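Local coordinates for protein diadenosine tetraphosphatase, putative (Trypanosoma brucei, PDB 2QJC) that probably hydrolyses phosphate esters or anhydrides, perhaps cleaving diadenosine tetraphosphate symmetrically, as a manganese-binding member of the calcineurin-like phosphoesterase family, at residues V21-D26 against A234-G239. Residues are numbered along the deposited sequence; the frame is centred on the assembly and turned at random.
With MN (manganese (II) ion), chain B.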
loop_
_atom_site.group_PDB
_atom_site.type_symbol
_atom_site.label_atom_id
_atom_site.label_comp_id
_atom_site.label_asym_id
_atom_site.label_seq_id
_atom_site.Cartn_x
_atom_site.Cartn_y
_atom_site.Cartn_z
ATOM N N VAL A 21 -2.689 -15.362 -0.115
ATOM C CA VAL A 21 -2.471 -13.988 0.333
ATOM C C VAL A 21 -3.142 -12.960 -0.578
ATOM O O VAL A 21 -3.005 -13.005 -1.796
ATOM C CB VAL A 21 -0.958 -13.674 0.424
ATOM C CG1 VAL A 21 -0.742 -12.199 0.822
ATOM C CG2 VAL A 21 -0.306 -14.593 1.444
ATOM N N ILE A 22 -3.861 -12.024 0.037
ATOM C CA ILE A 22 -4.576 -10.989 -0.690
ATOM C C ILE A 22 -4.001 -9.612 -0.346
ATOM O O ILE A 22 -3.999 -9.194 0.807
ATOM C CB ILE A 22 -6.081 -11.061 -0.349
ATOM C CG1 ILE A 22 -6.636 -12.414 -0.818
ATOM C CG2 ILE A 22 -6.840 -9.933 -1.025
ATOM C CD1 ILE A 22 -8.034 -12.689 -0.361
ATOM N N ILE A 23 -3.501 -8.924 -1.364
ATOM C CA ILE A 23 -2.895 -7.607 -1.202
ATOM C C ILE A 23 -3.771 -6.570 -1.900
ATOM O O ILE A 23 -4.031 -6.667 -3.112
ATOM C CB ILE A 23 -1.466 -7.602 -1.795
ATOM C CG1 ILE A 23 -0.662 -8.753 -1.173
ATOM C CG2 ILE A 23 -0.786 -6.260 -1.519
ATOM C CD1 ILE A 23 0.699 -8.971 -1.789
ATOM N N VAL A 24 -4.222 -5.580 -1.131
ATOM C CA VAL A 24 -5.122 -4.548 -1.651
ATOM C C VAL A 24 -4.528 -3.146 -1.802
ATOM O O VAL A 24 -3.677 -2.729 -1.016
ATOM C CB VAL A 24 -6.425 -4.493 -0.790
ATOM C CG1 VAL A 24 -6.075 -4.396 0.677
ATOM C CG2 VAL A 24 -7.303 -3.312 -1.207
ATOM N N GLY A 25 -4.977 -2.445 -2.845
ATOM C CA GLY A 25 -4.506 -1.099 -3.141
ATOM C C GLY A 25 -5.036 -0.025 -2.208
ATOM O O GLY A 25 -5.727 -0.329 -1.231
ATOM N N ASP A 26 -4.723 1.235 -2.516
ATOM C CA ASP A 26 -5.135 2.369 -1.681
ATOM C C ASP A 26 -6.631 2.351 -1.362
ATOM O O ASP A 26 -7.467 2.440 -2.260
ATOM C CB ASP A 26 -4.752 3.699 -2.362
ATOM C CG ASP A 26 -3.244 3.852 -2.561
ATOM O OD1 ASP A 26 -2.593 2.886 -3.027
ATOM O OD2 ASP A 26 -2.704 4.946 -2.267
ATOM N N ALA A 234 -4.210 -8.002 -5.589
ATOM C CA ALA A 234 -3.379 -9.020 -6.223
ATOM C C ALA A 234 -3.507 -10.270 -5.354
ATOM O O ALA A 234 -3.372 -10.205 -4.130
ATOM C CB ALA A 234 -1.924 -8.571 -6.290
ATOM N N VAL A 235 -3.778 -11.405 -5.993
ATOM C CA VAL A 235 -3.948 -12.660 -5.277
ATOM C C VAL A 235 -2.771 -13.604 -5.487
ATOM O O VAL A 235 -2.348 -13.843 -6.612
ATOM C CB VAL A 235 -5.239 -13.379 -5.726
ATOM C CG1 VAL A 235 -5.488 -14.614 -4.851
ATOM C CG2 VAL A 235 -6.415 -12.422 -5.648
ATOM N N PHE A 236 -2.240 -14.126 -4.387
ATOM C CA PHE A 236 -1.121 -15.058 -4.438
ATOM C C PHE A 236 -1.515 -16.352 -3.728
ATOM O O PHE A 236 -2.162 -16.322 -2.680
ATOM C CB PHE A 236 0.114 -14.427 -3.786
ATOM C CG PHE A 236 0.687 -13.280 -4.577
ATOM C CD1 PHE A 236 1.569 -13.514 -5.633
ATOM C CD2 PHE A 236 0.277 -11.971 -4.324
ATOM C CE1 PHE A 236 2.031 -12.456 -6.435
ATOM C CE2 PHE A 236 0.731 -10.899 -5.122
ATOM C CZ PHE A 236 1.606 -11.144 -6.178
ATOM N N PRO A 237 -1.102 -17.506 -4.273
ATOM C CA PRO A 237 -0.296 -17.674 -5.487
ATOM C C PRO A 237 -0.965 -17.305 -6.814
ATOM O O PRO A 237 -2.191 -17.320 -6.943
ATOM C CB PRO A 237 0.101 -19.149 -5.431
ATOM C CG PRO A 237 -1.080 -19.782 -4.773
ATOM C CD PRO A 237 -1.419 -18.813 -3.664
ATOM N N GLY A 238 -0.138 -16.978 -7.802
ATOM C CA GLY A 238 -0.648 -16.614 -9.111
ATOM C C GLY A 238 -0.360 -15.172 -9.484
ATOM O O GLY A 238 0.266 -14.902 -10.507
ATOM N N GLY A 239 -0.819 -14.244 -8.652
ATOM C CA GLY A 239 -0.606 -12.838 -8.925
ATOM C C GLY A 239 -1.723 -12.264 -9.773
ATOM O O GLY A 239 -1.524 -11.291 -10.499
HETATM MN MN MN B . -3.116 7.120 -1.973
HETATM O O HOH W 1 -4.090 7.223 -3.991
#
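Ile23 and Phe236 meet diagonally on one face of an antiparallel strand pair, where Ile23 CD1 lies 3.9 Å from Phe236 CE2. The methyl comes at the ring obliquely. Ile23 places CG1 opposite its own carbonyl carbon (chi1 -54°), and the extended chi2 of 173° carries CD1 on to the CD2-CE2 side of the phenyl. Phe236 has the same kind of first torsion, and its ring lies back beside its own strand, with Gly239 CA 3.6 Å above one face, toward the rim. Val21, directly across from Phe236, meets it more loosely through the two CB atoms, and Ala234 pairs with Ile23 on this same face. Ile22 and Val235 form the non-hydrogen-bonded pair between them and turn their side chains to the other face. Four backbone bonds hold the register: Val21 and Phe236 exchange two, with Val21 N to Phe236 O at 2.8 Å, and Ile23 and Ala234 exchange two more. Beyond the pairing, the chain of 21-26 runs on to Asp26, whose OD2 binds manganese at 2.2 Å together with His28 and Asp55, the usual metallophosphoesterase placement of a metal ligand just past a strand end. Strand 21-24 is central in its mixed sheet, parallel to 49-52 and antiparallel to 230-236; Ile23 and Phe236 pack on strand 137-140 of the other mixed sheet, while Ile22, on the opposite face, meets helix 31-41.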